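Local structure of flagellar hook protein FlgE (Caulobacter crescentus CB15, 5AY6) at residues H46-V51 with I71-V76. The protein builds the flagellar hook, the curved tube that probably works as a universal joint between the rotary motor and the filament. Sequence-based numbering, arbitrary orientation.
Sequences HNYDVV and IKENGV
OE2 of E73 is held by two donors: ND1 of H46 reaches it at 2.8 Å, and a water that also accepts the backbone N-H of N47 donates to it. The imidazole meets this oxygen edge-on, almost exactly in the ring plane, but on the syn side and 30° out of the carboxylate plane; the two planes are turned 56° against each other. E73 turns CG away from its own backbone N (chi1 -175°) and, extended beyond, runs out to H46, its CB passing CE1 of Y48 at 3.9 Å. The other oxygen, OE1, takes a water that also bonds OH of Y48, and this OH sits over the centre of the H46 ring, while NE2 of H46 is hydrogen-bonded to OD2 of D40. Replacing this glutamate by an alanine is likely to leave ND1 of H46 without its acceptor, with both waters losing a partner. Residues 46-51 and 71-73 lie on neighbouring antiparallel strands, 45-53 and 64-73, of a five-stranded sheet in the region matching the FlgE third domain. D49 and K72 form a hydrogen-bonded pair, D49 N to K72 O at 2.8 Å and K72 N to D49 O at 2.9 Å. On the buried face, CG2 of I71 lies 4.2 Å from the centroid of the Y48 ring in an off-centre CH-pi contact, and its CD1 lies beside CG1 of V50; L126 also touches both Y48 and I71. Beyond E73 the chain reverses in a type I' turn, closed by E73 N to V76 O and V76 N to E73 O, that leads into strand 76-86. Waters tie this turn back to strand 45-53, one between N47 O and N74 N, another joining G75 N to OD2 of D49 by a longer bond of 3.3 Å; OD1 of D49 accepts from S34 N on strand 24-39.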
ATOM      1  N   HIS A  46      26.626   0.634  18.122  1.00 27.12           N
ATOM      2  CA  HIS A  46      25.267   0.127  18.270  1.00 25.63           C
ATOM      3  C   HIS A  46      25.016  -1.095  17.395  1.00 26.51           C
ATOM      4  O   HIS A  46      25.720  -1.329  16.415  1.00 24.63           O
ATOM      5  CB  HIS A  46      24.235   1.200  17.905  1.00 28.78           C
ATOM      6  CG  HIS A  46      24.512   2.551  18.488  1.00 26.91           C
ATOM      7  ND1 HIS A  46      23.823   3.049  19.563  1.00 28.35           N
ATOM      8  CD2 HIS A  46      25.396   3.515  18.119  1.00 29.36           C
ATOM      9  CE1 HIS A  46      24.270   4.266  19.850  1.00 31.07           C
ATOM     10  NE2 HIS A  46      25.223   4.564  18.988  1.00 23.33           N
ATOM     11  N   ASN A  47      23.997  -1.864  17.761  1.00 23.13           N
ATOM     12  CA  ASN A  47      23.394  -2.824  16.851  1.00 25.10           C
ATOM     13  C   ASN A  47      22.012  -2.307  16.478  1.00 22.53           C
ATOM     14  O   ASN A  47      21.215  -1.958  17.353  1.00 23.41           O
ATOM     15  CB  ASN A  47      23.299  -4.214  17.479  1.00 20.46           C
ATOM     16  CG  ASN A  47      24.656  -4.801  17.816  1.00 29.70           C
ATOM     17  OD1 ASN A  47      25.665  -4.470  17.194  1.00 21.67           O
ATOM     18  ND2 ASN A  47      24.686  -5.678  18.810  1.00 31.59           N
ATOM     19  N   TYR A  48      21.734  -2.241  15.183  1.00 20.50           N
ATOM     20  CA  TYR A  48      20.480  -1.668  14.709  1.00 23.07           C
ATOM     21  C   TYR A  48      19.669  -2.648  13.877  1.00 20.16           C
ATOM     22  O   TYR A  48      20.225  -3.477  13.159  1.00 26.00           O
ATOM     23  CB  TYR A  48      20.739  -0.413  13.868  1.00 24.49           C
ATOM     24  CG  TYR A  48      21.172   0.811  14.637  1.00 20.54           C
ATOM     25  CD1 TYR A  48      20.344   1.383  15.596  1.00 24.84           C
ATOM     26  CD2 TYR A  48      22.392   1.422  14.377  1.00 22.73           C
ATOM     27  CE1 TYR A  48      20.730   2.511  16.289  1.00 22.05           C
ATOM     28  CE2 TYR A  48      22.785   2.551  15.063  1.00 20.85           C
ATOM     29  CZ  TYR A  48      21.951   3.090  16.019  1.00 22.69           C
ATOM     30  OH  TYR A  48      22.339   4.214  16.707  1.00 20.84           O
ATOM     31  N   ASP A  49      18.351  -2.536  13.969  1.00 21.84           N
ATOM     32  CA  ASP A  49      17.470  -3.168  12.999  1.00 17.02           C
ATOM     33  C   ASP A  49      17.074  -2.117  11.976  1.00 19.60           C
ATOM     34  O   ASP A  49      16.796  -0.968  12.330  1.00 22.85           O
ATOM     35  CB  ASP A  49      16.233  -3.769  13.668  1.00 26.24           C
ATOM     36  CG  ASP A  49      16.511  -5.121  14.304  1.00 21.32           C
ATOM     37  OD1 ASP A  49      17.419  -5.830  13.821  1.00 23.14           O
ATOM     38  OD2 ASP A  49      15.816  -5.472  15.281  1.00 30.55           O
ATOM     39  N   VAL A  50      17.076  -2.499  10.706  1.00 21.40           N
ATOM     40  CA  VAL A  50      16.663  -1.587   9.652  1.00 16.26           C
ATOM     41  C   VAL A  50      15.415  -2.135   8.979  1.00 13.82           C
ATOM     42  O   VAL A  50      15.413  -3.250   8.462  1.00 17.27           O
ATOM     43  CB  VAL A  50      17.775  -1.376   8.612  1.00 15.14           C
ATOM     44  CG1 VAL A  50      17.356  -0.311   7.596  1.00 13.99           C
ATOM     45  CG2 VAL A  50      19.071  -0.980   9.300  1.00 18.01           C
ATOM     46  N   VAL A  51      14.347  -1.348   8.997  1.00 13.45           N
ATOM     47  CA  VAL A  51      13.084  -1.790   8.433  1.00 13.93           C
ATOM     48  C   VAL A  51      12.641  -0.858   7.313  1.00 17.46           C
ATOM     49  O   VAL A  51      12.335   0.311   7.557  1.00 17.78           O
ATOM     50  CB  VAL A  51      11.973  -1.855   9.507  1.00 12.98           C
ATOM     51  CG1 VAL A  51      10.682  -2.410   8.913  1.00 18.92           C
ATOM     52  CG2 VAL A  51      12.422  -2.695  10.700  1.00 18.50           C
ATOM     53  N   ILE A  71      14.719   2.987  11.809  1.00 13.16           N
ATOM     54  CA  ILE A  71      15.937   2.467  12.426  1.00 11.63           C
ATOM     55  C   ILE A  71      15.647   2.154  13.890  1.00 18.80           C
ATOM     56  O   ILE A  71      15.233   3.033  14.653  1.00 16.93           O
ATOM     57  CB  ILE A  71      17.109   3.454  12.337  1.00 12.57           C
ATOM     58  CG1 ILE A  71      17.229   4.022  10.920  1.00 14.17           C
ATOM     59  CG2 ILE A  71      18.403   2.768  12.760  1.00 13.73           C
ATOM     60  CD1 ILE A  71      17.522   2.980   9.875  1.00 18.12           C
ATOM     61  N   LYS A  72      15.854   0.902  14.277  1.00 20.36           N
ATOM     62  CA  LYS A  72      15.478   0.466  15.614  1.00 20.09           C
ATOM     63  C   LYS A  72      16.671  -0.041  16.415  1.00 26.88           C
ATOM     64  O   LYS A  72      17.589  -0.662  15.873  1.00 20.39           O
ATOM     65  CB  LYS A  72      14.403  -0.619  15.534  1.00 22.61           C
ATOM     66  CG  LYS A  72      13.115  -0.168  14.859  1.00 22.13           C
ATOM     67  CD  LYS A  72      12.027  -1.222  14.990  1.00 35.13           C
ATOM     68  CE  LYS A  72      10.731  -0.775  14.334  1.00 32.06           C
ATOM     69  NZ  LYS A  72       9.629  -1.755  14.566  1.00 40.11           N
ATOM     70  N   GLU A  73      16.647   0.241  17.713  1.00 23.16           N
ATOM     71  CA  GLU A  73      17.650  -0.259  18.642  1.00 24.17           C
ATOM     72  C   GLU A  73      16.940  -0.877  19.839  1.00 24.52           C
ATOM     73  O   GLU A  73      16.186  -0.196  20.539  1.00 22.77           O
ATOM     74  CB  GLU A  73      18.591   0.860  19.082  1.00 19.05           C
ATOM     75  CG  GLU A  73      19.737   0.399  19.971  1.00 24.61           C
ATOM     76  CD  GLU A  73      20.713   1.519  20.285  1.00 30.95           C
ATOM     77  OE1 GLU A  73      20.270   2.686  20.391  1.00 28.00           O
ATOM     78  OE2 GLU A  73      21.923   1.232  20.423  1.00 27.05           O
ATOM     79  N   ASN A  74      17.171  -2.169  20.056  1.00 23.03           N
ATOM     80  CA  ASN A  74      16.453  -2.928  21.080  1.00 30.40           C
ATOM     81  C   ASN A  74      14.936  -2.784  20.951  1.00 32.42           C
ATOM     82  O   ASN A  74      14.227  -2.673  21.952  1.00 31.82           O
ATOM     83  CB  ASN A  74      16.901  -2.495  22.474  1.00 23.81           C
ATOM     84  CG  ASN A  74      18.401  -2.555  22.642  1.00 31.10           C
ATOM     85  OD1 ASN A  74      19.061  -3.442  22.098  1.00 34.11           O
ATOM     86  ND2 ASN A  74      18.952  -1.607  23.393  1.00 32.80           N
ATOM     87  N   GLY A  75      14.449  -2.769  19.714  1.00 26.90           N
ATOM     88  CA  GLY A  75      13.024  -2.692  19.456  1.00 32.94           C
ATOM     89  C   GLY A  75      12.438  -1.299  19.594  1.00 32.78           C
ATOM     90  O   GLY A  75      11.221  -1.129  19.547  1.00 37.04           O
ATOM     91  N   VAL A  76      13.299  -0.301  19.765  1.00 29.80           N
ATOM     92  CA  VAL A  76      12.852   1.086  19.883  1.00 24.22           C
ATOM     93  C   VAL A  76      13.310   1.919  18.686  1.00 21.15           C
ATOM     94  O   VAL A  76      14.485   1.912  18.327  1.00 18.98           O
ATOM     95  CB  VAL A  76      13.364   1.733  21.186  1.00 31.24           C
ATOM     96  CG1 VAL A  76      13.091   3.233  21.188  1.00 21.41           C
ATOM     97  CG2 VAL A  76      12.720   1.065  22.395  1.00 29.01           C
TER
HETATM   98  O   HOH W   1      23.020  -1.412  20.286  1.00 24.79           O
HETATM   99  O   HOH W   2      19.099  -3.423  18.245  1.00 31.71           O
HETATM  100  O   HOH W   3      20.848   4.824  18.760  1.00 18.90           O
HETATM  101  O   HOH W   4      16.058  -3.122  17.584  1.00 28.18           O